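Local coordinates for protein Tox3 (Phaeosphaeria nodorum, PDB 6WES) that is a fungal necrotrophic effector, here without the N-terminal part of its precursor, and is probably recognised in wheat through Snn3, at residues Leu45-Ser50 and Leu104-Thr109; Thr11-Asp16 and Leu98-Thr103. All blocks are in the same frame, centred on the assembly; numbering follows the deposited sequence.

Contact 1 of 2, residues Leu45-Ser50 and Leu104-Thr109; sequences LRVTWS and LGFDRT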
loop_
_atom_site.group_PDB
_atom_site.type_symbol
_atom_site.label_atom_id
_atom_site.label_comp_id
_atom_site.label_asym_id
_atom_site.label_seq_id
_atom_site.Cartn_x
_atom_site.Cartn_y
_atom_site.Cartn_z
ATOM N N LEU A 45 18.699 2.085 8.679
ATOM C CA LEU A 45 18.420 1.501 7.370
ATOM C C LEU A 45 17.661 2.505 6.530
ATOM O O LEU A 45 16.821 3.238 7.052
ATOM C CB LEU A 45 17.569 0.224 7.485
ATOM C CG LEU A 45 18.235 -0.906 8.265
ATOM C CD1 LEU A 45 17.202 -2.010 8.495
ATOM C CD2 LEU A 45 19.422 -1.441 7.478
ATOM N N ARG A 46 17.949 2.549 5.243
ATOM C CA ARG A 46 17.271 3.443 4.314
ATOM C C ARG A 46 16.412 2.579 3.396
ATOM O O ARG A 46 16.929 1.951 2.462
ATOM C CB ARG A 46 18.300 4.253 3.535
ATOM C CG ARG A 46 19.006 5.264 4.413
ATOM C CD ARG A 46 20.094 6.008 3.661
ATOM N NE ARG A 46 20.892 6.828 4.573
ATOM C CZ ARG A 46 21.934 6.373 5.266
ATOM N NH1 ARG A 46 22.310 5.103 5.149
ATOM N NH2 ARG A 46 22.601 7.187 6.075
ATOM N N VAL A 47 15.103 2.563 3.656
ATOM C CA VAL A 47 14.142 1.753 2.915
ATOM C C VAL A 47 13.550 2.594 1.790
ATOM O O VAL A 47 13.153 3.749 2.010
ATOM C CB VAL A 47 13.039 1.240 3.858
ATOM C CG1 VAL A 47 11.951 0.524 3.095
ATOM C CG2 VAL A 47 13.631 0.314 4.930
ATOM N N THR A 48 13.480 2.025 0.593
ATOM C CA THR A 48 12.751 2.647 -0.514
ATOM C C THR A 48 11.568 1.758 -0.865
ATOM O O THR A 48 11.756 0.625 -1.328
ATOM C CB THR A 48 13.667 2.802 -1.729
ATOM O OG1 THR A 48 14.729 3.716 -1.402
ATOM C CG2 THR A 48 12.910 3.343 -2.967
ATOM N N TRP A 49 10.357 2.269 -0.679
ATOM C CA TRP A 49 9.152 1.580 -1.145
ATOM C C TRP A 49 8.876 2.001 -2.582
ATOM O O TRP A 49 9.059 3.185 -2.935
ATOM C CB TRP A 49 7.940 1.991 -0.306
ATOM C CG TRP A 49 7.983 1.617 1.156
ATOM C CD1 TRP A 49 8.385 2.405 2.189
ATOM C CD2 TRP A 49 7.540 0.385 1.738
ATOM N NE1 TRP A 49 8.219 1.746 3.385
ATOM C CE2 TRP A 49 7.703 0.505 3.130
ATOM C CE3 TRP A 49 7.009 -0.797 1.209
ATOM C CZ2 TRP A 49 7.346 -0.514 4.011
ATOM C CZ3 TRP A 49 6.644 -1.808 2.088
ATOM C CH2 TRP A 49 6.825 -1.657 3.471
ATOM N N SER A 50 8.388 1.071 -3.396
ATOM C CA SER A 50 8.043 1.410 -4.772
ATOM C C SER A 50 6.817 0.628 -5.226
ATOM O O SER A 50 6.454 -0.402 -4.653
ATOM C CB SER A 50 9.212 1.177 -5.728
ATOM O OG SER A 50 9.578 -0.188 -5.720
ATOM N N LEU A 104 6.969 -3.401 7.154
ATOM C CA LEU A 104 8.175 -4.202 7.037
ATOM C C LEU A 104 8.698 -4.404 8.453
ATOM O O LEU A 104 8.980 -3.420 9.150
ATOM C CB LEU A 104 9.167 -3.398 6.196
ATOM C CG LEU A 104 10.525 -3.934 5.817
ATOM C CD1 LEU A 104 10.407 -5.165 4.960
ATOM C CD2 LEU A 104 11.271 -2.828 5.090
ATOM N N GLY A 105 8.833 -5.659 8.878
ATOM C CA GLY A 105 9.310 -5.994 10.214
ATOM C C GLY A 105 10.719 -6.560 10.155
ATOM O O GLY A 105 11.030 -7.360 9.270
ATOM N N PHE A 106 11.547 -6.178 11.128
ATOM C CA PHE A 106 12.925 -6.648 11.228
ATOM C C PHE A 106 13.151 -7.433 12.515
ATOM O O PHE A 106 12.489 -7.209 13.540
ATOM C CB PHE A 106 13.903 -5.467 11.245
ATOM C CG PHE A 106 13.856 -4.634 9.995
ATOM C CD1 PHE A 106 14.576 -5.019 8.872
ATOM C CD2 PHE A 106 13.079 -3.491 9.927
ATOM C CE1 PHE A 106 14.530 -4.293 7.711
ATOM C CE2 PHE A 106 13.055 -2.726 8.748
ATOM C CZ PHE A 106 13.766 -3.142 7.637
ATOM N N ASP A 107 14.109 -8.349 12.458
ATOM C CA ASP A 107 14.636 -9.014 13.652
ATOM C C ASP A 107 16.113 -8.641 13.758
ATOM O O ASP A 107 16.983 -9.317 13.195
ATOM C CB ASP A 107 14.457 -10.523 13.605
ATOM C CG ASP A 107 15.014 -11.225 14.838
ATOM O OD1 ASP A 107 15.660 -10.577 15.688
ATOM O OD2 ASP A 107 14.775 -12.440 14.959
ATOM N N ARG A 108 16.392 -7.569 14.514
ATOM C CA ARG A 108 17.756 -7.060 14.580
ATOM C C ARG A 108 18.675 -7.967 15.383
ATOM O O ARG A 108 19.895 -7.824 15.279
ATOM C CB ARG A 108 17.817 -5.617 15.074
ATOM C CG ARG A 108 17.289 -4.597 14.045
ATOM C CD ARG A 108 17.454 -3.219 14.577
ATOM N NE ARG A 108 17.029 -2.125 13.710
ATOM C CZ ARG A 108 17.788 -1.548 12.784
ATOM N NH1 ARG A 108 18.989 -2.030 12.513
ATOM N NH2 ARG A 108 17.344 -0.488 12.102
ATOM N N THR A 109 18.130 -8.907 16.164
ATOM C CA THR A 109 18.997 -9.882 16.835
ATOM C C THR A 109 19.691 -10.825 15.864
ATOM O O THR A 109 20.656 -11.497 16.261
ATOM C CB THR A 109 18.253 -10.712 17.896
ATOM O OG1 THR A 109 17.442 -11.713 17.270
ATOM C CG2 THR A 109 17.401 -9.830 18.802
#

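Contact 2 of 2, residues Thr11-Asp16 and Leu98-Thr103; sequences TRSVHD and LRQPFT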
loop_
_atom_site.group_PDB
_atom_site.type_symbol
_atom_site.label_atom_id
_atom_site.label_comp_id
_atom_site.label_asym_id
_atom_site.label_seq_id
_atom_site.Cartn_x
_atom_site.Cartn_y
_atom_site.Cartn_z
ATOM N N THR A 11 -1.550 -7.051 -1.132
ATOM C CA THR A 11 -2.804 -7.231 -0.412
ATOM C C THR A 11 -3.966 -7.040 -1.373
ATOM O O THR A 11 -4.020 -6.045 -2.119
ATOM C CB THR A 11 -2.884 -6.262 0.765
ATOM O OG1 THR A 11 -1.743 -6.492 1.609
ATOM C CG2 THR A 11 -4.178 -6.445 1.556
ATOM N N ARG A 12 -4.897 -7.981 -1.339
ATOM C CA ARG A 12 -6.153 -7.894 -2.064
ATOM C C ARG A 12 -7.230 -7.473 -1.073
ATOM O O ARG A 12 -7.233 -7.924 0.082
ATOM C CB ARG A 12 -6.501 -9.279 -2.643
ATOM C CG ARG A 12 -7.900 -9.424 -3.247
ATOM C CD ARG A 12 -8.040 -10.726 -4.027
ATOM N NE ARG A 12 -7.085 -10.770 -5.136
ATOM C CZ ARG A 12 -6.878 -11.839 -5.911
ATOM N NH1 ARG A 12 -7.562 -12.956 -5.685
ATOM N NH2 ARG A 12 -6.009 -11.783 -6.911
ATOM N N SER A 13 -8.187 -6.677 -1.526
ATOM C CA SER A 13 -9.274 -6.282 -0.643
ATOM C C SER A 13 -10.551 -6.094 -1.446
ATOM O O SER A 13 -10.518 -5.908 -2.665
ATOM C CB SER A 13 -8.949 -4.988 0.107
ATOM O OG SER A 13 -8.727 -3.902 -0.781
ATOM N N VAL A 14 -11.681 -6.134 -0.747
ATOM C CA VAL A 14 -13.000 -5.922 -1.340
ATOM C C VAL A 14 -13.726 -4.895 -0.480
ATOM O O VAL A 14 -13.705 -4.996 0.759
ATOM C CB VAL A 14 -13.816 -7.235 -1.376
ATOM C CG1 VAL A 14 -15.206 -7.009 -1.984
ATOM C CG2 VAL A 14 -13.046 -8.304 -2.145
ATOM N N HIS A 15 -14.353 -3.911 -1.124
ATOM C CA HIS A 15 -15.040 -2.829 -0.430
ATOM C C HIS A 15 -16.448 -2.638 -0.970
ATOM O O HIS A 15 -16.719 -2.848 -2.159
ATOM C CB HIS A 15 -14.257 -1.512 -0.577
ATOM C CG HIS A 15 -12.978 -1.508 0.199
ATOM N ND1 HIS A 15 -11.800 -2.019 -0.299
ATOM C CD2 HIS A 15 -12.716 -1.128 1.470
ATOM C CE1 HIS A 15 -10.856 -1.942 0.629
ATOM N NE2 HIS A 15 -11.388 -1.388 1.709
ATOM N N ASP A 16 -17.321 -2.174 -0.084
ATOM C CA ASP A 16 -18.699 -1.839 -0.429
ATOM C C ASP A 16 -18.896 -0.358 -0.174
ATOM O O ASP A 16 -18.605 0.139 0.920
ATOM C CB ASP A 16 -19.655 -2.691 0.397
ATOM C CG ASP A 16 -19.480 -4.150 0.108
ATOM O OD1 ASP A 16 -19.356 -4.526 -1.074
ATOM O OD2 ASP A 16 -19.458 -4.955 1.076
ATOM N N LEU A 98 -8.167 4.103 -2.587
ATOM C CA LEU A 98 -7.856 2.989 -1.702
ATOM C C LEU A 98 -6.563 3.313 -0.971
ATOM O O LEU A 98 -5.579 3.743 -1.594
ATOM C CB LEU A 98 -7.669 1.728 -2.536
ATOM C CG LEU A 98 -7.213 0.471 -1.798
ATOM C CD1 LEU A 98 -8.215 0.102 -0.679
ATOM C CD2 LEU A 98 -7.093 -0.641 -2.804
ATOM N N ARG A 99 -6.593 3.192 0.345
ATOM C CA ARG A 99 -5.446 3.500 1.196
ATOM C C ARG A 99 -5.028 2.197 1.870
ATOM O O ARG A 99 -5.729 1.684 2.757
ATOM C CB ARG A 99 -5.824 4.574 2.207
ATOM C CG ARG A 99 -6.308 5.853 1.536
ATOM C CD ARG A 99 -6.719 6.929 2.524
ATOM N NE ARG A 99 -7.383 8.016 1.816
ATOM C CZ ARG A 99 -8.209 8.892 2.385
ATOM N NH1 ARG A 99 -8.441 8.832 3.699
ATOM N NH2 ARG A 99 -8.767 9.833 1.649
ATOM N N GLN A 100 -3.907 1.641 1.443
ATOM C CA GLN A 100 -3.497 0.291 1.831
ATOM C C GLN A 100 -2.185 0.329 2.605
ATOM O O GLN A 100 -1.125 0.613 2.011
ATOM C CB GLN A 100 -3.361 -0.548 0.563
ATOM C CG GLN A 100 -2.814 -1.965 0.766
ATOM C CD GLN A 100 -3.722 -2.802 1.633
ATOM O OE1 GLN A 100 -4.796 -3.218 1.192
ATOM N NE2 GLN A 100 -3.309 -3.054 2.878
ATOM N N PRO A 101 -2.180 0.075 3.910
ATOM C CA PRO A 101 -0.920 0.053 4.666
ATOM C C PRO A 101 -0.114 -1.202 4.387
ATOM O O PRO A 101 -0.663 -2.266 4.079
ATOM C CB PRO A 101 -1.367 0.062 6.134
ATOM C CG PRO A 101 -2.826 0.376 6.130
ATOM C CD PRO A 101 -3.363 -0.052 4.782
ATOM N N PHE A 102 1.212 -1.059 4.509
ATOM C CA PHE A 102 2.146 -2.183 4.522
ATOM C C PHE A 102 3.188 -1.929 5.598
ATOM O O PHE A 102 3.575 -0.784 5.835
ATOM C CB PHE A 102 2.900 -2.339 3.189
ATOM C CG PHE A 102 2.026 -2.739 2.028
ATOM C CD1 PHE A 102 1.738 -4.077 1.815
ATOM C CD2 PHE A 102 1.498 -1.780 1.156
ATOM C CE1 PHE A 102 0.930 -4.472 0.766
ATOM C CE2 PHE A 102 0.680 -2.159 0.078
ATOM C CZ PHE A 102 0.408 -3.506 -0.109
ATOM N N THR A 103 3.632 -2.995 6.258
ATOM C CA THR A 103 4.628 -2.889 7.311
ATOM C C THR A 103 5.744 -3.874 7.023
ATOM O O THR A 103 5.482 -5.030 6.685
ATOM C CB THR A 103 4.034 -3.157 8.694
ATOM O OG1 THR A 103 3.054 -2.150 8.977
ATOM C CG2 THR A 103 5.104 -3.170 9.798
HETATM O O HOH W 1 -0.879 -5.160 3.892
HETATM O O HOH W 2 -5.956 -3.932 -1.207
#

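Contact 1 of 2, residues Leu45-Ser50 and Leu104-Thr109
L45 and V47 on the strand 45-50 face L104, F106 and R108 on 104-109 across the interior, the two backbones running nearly antiparallel (166° between their end-to-end directions) and too far apart to bond: the CA atoms of V47 and L104 are 9.4 Å apart. No hydrogen bond joins the two segments, and the contact is made almost wholly by side chains. L45 and F106 reach in from the two sides, and L45 CD1 settles over one face of the phenyl ring as a CH-pi contact, 3.9 Å from the F106 ring centroid and 24° off the normal. The methyl is displaced toward the rim, so its closest ring atom is F106 CE1, at 3.6 Å. V47 meets the same ring differently, with CG2 at the edge near the ring plane, 4.4 Å from F106 CZ. V47 and L104 reach tip to tip, V47 CG2 lying 3.9 Å from L104 CD2; L104 has CG anti to its backbone N (chi1 -178°), which carries its branch across to the valine. W49 and L104 instead run alongside each other in opposite senses, W49 CH2 standing 4.0 Å from L104 CB, while V47 CG1 rests over one face of the indole, toward its rim. At the far end R108, extended from CG to NE, brings NH2 to 3.9 Å from L45 CD1. Its guanidinium is anchored by backbone carbonyls: NH1 bonds to P41 O and Q43 O, and NE to A70 O. I7, F9 and I33 also pack on L104. Such apolar side chains, meeting between strands that share no backbone bonds, are typical of the inside of a beta barrel, here near one end of the effector.

Contact 2 of 2, residues Thr11-Asp16 and Leu98-Thr103
T11 and Q100 meet at a slant, T11 CG2 making a van der Waals approach of 3.3 Å to Q100 OE1; no direct hydrogen bond crosses the contact. Q100 leaves the backbone with CG anti to N, and the bend at chi2 (63°) swings its amide inward toward T11 and brings NE2 to the next residue's carbonyl. There NE2 donates a nearly straight bond (169°) to P101 O, 3.0 Å away and almost in the amide plane; a second bond from NE2 to Q123 O helps fix the amide's rotation. Two waters bridge the polar side chains and carbonyls. One donates to both T11 O and Q100 OE1 and accepts from S13 OG; the other joins T11 OG1 to P101 O. T11 OG1 also comes to 3.5 Å from F102 CE1 as the two side chains pass in opposite senses. S13 OG, besides donating to the water, lies 4.0 Å from L98 CD1. That same leucine methyl meets H15 CE1 at 3.6 Å, the histidine and leucine side chains lying roughly perpendicular. M127 touches both H15 and L98, and P125 packs on S13 and Q100. The strand axes approach to 9.2 Å at 146°, and buried side chains and waters bridge that separation across the interior of the beta-barrel fold.

Contacts 1 and 2 lie end to end along strand 92-105: residues 98-103 serve contact 2, and L104 and G105, which follow directly, open the second segment of contact 1. Their centres are about 21 Å apart, and they meet directly where W49 CZ3 packs 3.9 Å from F102 CB. Contact 2 lies nearer the middle of the chain, about 7 Å from its centre against about 15 Å for contact 1. Character changes along the strand: partly polar and water-bridged at contact 2, largely apolar at contact 1. V29 touches both W49 and F102, so strand 23-36 also spans the junction.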